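Local structure of metallo-beta-lactamase (Serratia marcescens, 6K4X) at residues G36-D41 with Y67-H72. The protein hydrolyses the beta-lactam ring of antibiotics with the help of two zinc ions, as a subclass B3 metallo-beta-lactamase. Numbering follows the deposited sequence.
With ZN (zinc ion), chain B; D0U (4-azanyl-2-sulfanyl-benzoic acid), chain E.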
loop_
_atom_site.group_PDB
_atom_site.type_symbol
_atom_site.label_atom_id
_atom_site.label_comp_id
_atom_site.label_asym_id
_atom_site.label_seq_id
_atom_site.Cartn_x
_atom_site.Cartn_y
_atom_site.Cartn_z
ATOM N N GLY A 36 3.033 -10.424 -17.843
ATOM C CA GLY A 36 3.401 -9.150 -17.275
ATOM C C GLY A 36 2.923 -9.018 -15.843
ATOM O O GLY A 36 2.140 -9.857 -15.345
ATOM N N HIS A 37 3.443 -7.993 -15.156
ATOM C CA HIS A 37 3.364 -7.902 -13.717
ATOM C C HIS A 37 2.753 -6.574 -13.275
ATOM O O HIS A 37 2.785 -5.577 -14.007
ATOM C CB HIS A 37 4.746 -8.032 -13.070
ATOM C CG HIS A 37 5.617 -9.046 -13.727
ATOM N ND1 HIS A 37 5.222 -10.364 -13.900
ATOM C CD2 HIS A 37 6.826 -8.911 -14.305
ATOM C CE1 HIS A 37 6.186 -10.988 -14.541
ATOM N NE2 HIS A 37 7.165 -10.127 -14.817
ATOM N N ILE A 38 2.234 -6.598 -12.041
ATOM C CA ILE A 38 1.737 -5.409 -11.365
ATOM C C ILE A 38 2.590 -5.201 -10.120
ATOM O O ILE A 38 2.778 -6.138 -9.345
ATOM C CB ILE A 38 0.250 -5.566 -11.024
ATOM C CG1 ILE A 38 -0.570 -5.706 -12.311
ATOM C CG2 ILE A 38 -0.232 -4.412 -10.155
ATOM C CD1 ILE A 38 -2.035 -6.005 -12.096
ATOM N N LEU A 39 3.070 -3.971 -9.918
ATOM C CA LEU A 39 3.789 -3.589 -8.717
ATOM C C LEU A 39 2.883 -2.723 -7.859
ATOM O O LEU A 39 2.260 -1.790 -8.387
ATOM C CB LEU A 39 5.044 -2.809 -9.110
ATOM C CG LEU A 39 5.864 -2.230 -7.955
ATOM C CD1 LEU A 39 6.469 -3.337 -7.105
ATOM C CD2 LEU A 39 6.952 -1.321 -8.489
ATOM N N VAL A 40 2.828 -3.017 -6.560
ATOM C CA VAL A 40 2.101 -2.189 -5.622
ATOM C C VAL A 40 3.113 -1.444 -4.761
ATOM O O VAL A 40 3.896 -2.079 -4.034
ATOM C CB VAL A 40 1.152 -3.010 -4.734
ATOM C CG1 VAL A 40 0.329 -2.086 -3.857
ATOM C CG2 VAL A 40 0.278 -3.922 -5.577
ATOM N N ASP A 41 3.113 -0.119 -4.927
ATOM C CA ASP A 41 3.919 0.879 -4.227
ATOM C C ASP A 41 5.377 0.870 -4.705
ATOM O O ASP A 41 5.848 -0.061 -5.354
ATOM C CB ASP A 41 3.781 0.826 -2.708
ATOM C CG ASP A 41 2.540 1.542 -2.221
ATOM O OD1 ASP A 41 1.940 2.343 -3.004
ATOM O OD2 ASP A 41 2.175 1.303 -1.052
ATOM N N TYR A 67 1.793 -2.029 -14.654
ATOM C CA TYR A 67 1.076 -1.080 -13.799
ATOM C C TYR A 67 1.821 -0.973 -12.478
ATOM O O TYR A 67 2.343 -1.991 -11.978
ATOM C CB TYR A 67 -0.348 -1.534 -13.490
ATOM C CG TYR A 67 -1.287 -1.494 -14.662
ATOM C CD1 TYR A 67 -1.696 -0.284 -15.175
ATOM C CD2 TYR A 67 -1.776 -2.644 -15.254
ATOM C CE1 TYR A 67 -2.569 -0.200 -16.243
ATOM C CE2 TYR A 67 -2.647 -2.579 -16.340
ATOM C CZ TYR A 67 -3.040 -1.352 -16.834
ATOM O OH TYR A 67 -3.906 -1.238 -17.894
ATOM N N ILE A 68 1.848 0.234 -11.919
ATOM C CA ILE A 68 2.273 0.478 -10.554
ATOM C C ILE A 68 1.052 1.050 -9.836
ATOM O O ILE A 68 0.539 2.104 -10.228
ATOM C CB ILE A 68 3.460 1.451 -10.490
ATOM C CG1 ILE A 68 4.664 0.925 -11.262
ATOM C CG2 ILE A 68 3.816 1.750 -9.046
ATOM C CD1 ILE A 68 5.742 1.952 -11.549
ATOM N N LEU A 69 0.625 0.385 -8.779
ATOM C CA LEU A 69 -0.532 0.779 -8.004
ATOM C C LEU A 69 -0.065 1.518 -6.765
ATOM O O LEU A 69 0.801 1.014 -6.063
ATOM C CB LEU A 69 -1.331 -0.464 -7.609
ATOM C CG LEU A 69 -1.666 -1.419 -8.748
ATOM C CD1 LEU A 69 -2.539 -2.545 -8.239
ATOM C CD2 LEU A 69 -2.305 -0.709 -9.916
ATOM N N SER A 70 -0.681 2.657 -6.458
ATOM C CA SER A 70 -0.311 3.462 -5.303
ATOM C C SER A 70 -1.351 3.289 -4.204
ATOM O O SER A 70 -2.556 3.487 -4.447
ATOM C CB SER A 70 -0.200 4.908 -5.706
ATOM O OG SER A 70 0.037 5.752 -4.576
ATOM N N THR A 71 -0.902 2.996 -2.982
ATOM C CA THR A 71 -1.782 3.080 -1.802
ATOM C C THR A 71 -2.076 4.553 -1.485
ATOM O O THR A 71 -3.209 5.020 -1.609
ATOM C CB THR A 71 -1.194 2.362 -0.578
ATOM O OG1 THR A 71 0.121 2.871 -0.333
ATOM C CG2 THR A 71 -1.176 0.855 -0.738
ATOM N N HIS A 72 -1.048 5.301 -1.072
ATOM C CA HIS A 72 -1.227 6.715 -0.868
ATOM C C HIS A 72 0.072 7.471 -1.119
ATOM O O HIS A 72 1.170 6.920 -1.150
ATOM C CB HIS A 72 -1.830 7.049 0.509
ATOM C CG HIS A 72 -0.891 6.915 1.659
ATOM N ND1 HIS A 72 -0.768 5.764 2.380
ATOM C CD2 HIS A 72 -0.043 7.806 2.233
ATOM C CE1 HIS A 72 0.095 5.952 3.365
ATOM N NE2 HIS A 72 0.595 7.214 3.301
HETATM ZN ZN ZN B . 1.233 8.293 4.887
HETATM O O2 D0U E . 1.547 5.432 6.576
HETATM C C7 D0U E . 1.334 5.758 7.764
HETATM O O1 D0U E . 0.509 5.134 8.493
HETATM C C3 D0U E . 2.029 6.920 8.381
HETATM C C2 D0U E . 1.905 7.038 9.793
HETATM C C4 D0U E . 2.786 7.858 7.657
HETATM S S1 D0U E . 3.175 7.870 5.996
HETATM C C5 D0U E . 3.362 8.918 8.393
HETATM C C6 D0U E . 3.227 9.048 9.777
HETATM N N1 D0U E . 3.841 10.086 10.466
HETATM C C1 D0U E . 2.522 8.097 10.459
HETATM O O HOH W 1 2.152 5.060 -3.025
#
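Leu69 supplies the bump on one face of this parallel strand pair: its CD1 projects into the hollow between Ile38 and Val40, 3.5 Å from Ile38 CG2 and 4.1 Å from Val40 CG2. Ile38 CG2 lies anti to the backbone N (chi1 to CG1 -63°), which carries it along the strand toward Val40 and leaves CG1 to graze the edge of the Tyr67 ring. On the face of Leu39 and Ile68 the fit is looser, Leu39 CD2 approaching Ile68 CG1 at 4.2 Å. Backbone bonds from Leu39 N to Tyr67 O, Leu69 N to Leu39 O and Asp41 N to Leu69 O hold the strands in register.

Beyond the Val40-Leu69 pair, the Asp41 carboxylate takes over. Its OD2 accepts the Thr71 hydroxyl through the syn lone pair (OG1 to OD2, 2.7 Å), while OD1 receives Thr71 N at 2.9 Å, 23° out of the carboxylate plane. A water joins OD1 to Ser70 OG and His72 O. The loop so held runs on to His72, whose NE2 binds zinc at 2.0 Å, with the inhibitor's sulfur S1 on the same metal: an example of how this fold carries zinc ligands on loops that follow strands.

Strands 37-40 and 65-69, linked through helix 47-57 as a beta-alpha-beta unit, lie between strand 29-31 (antiparallel) and strand 91-95 (parallel); helix 81-88 covers Ile68, and Trp157 of the second sheet packs against Val40 and Leu69.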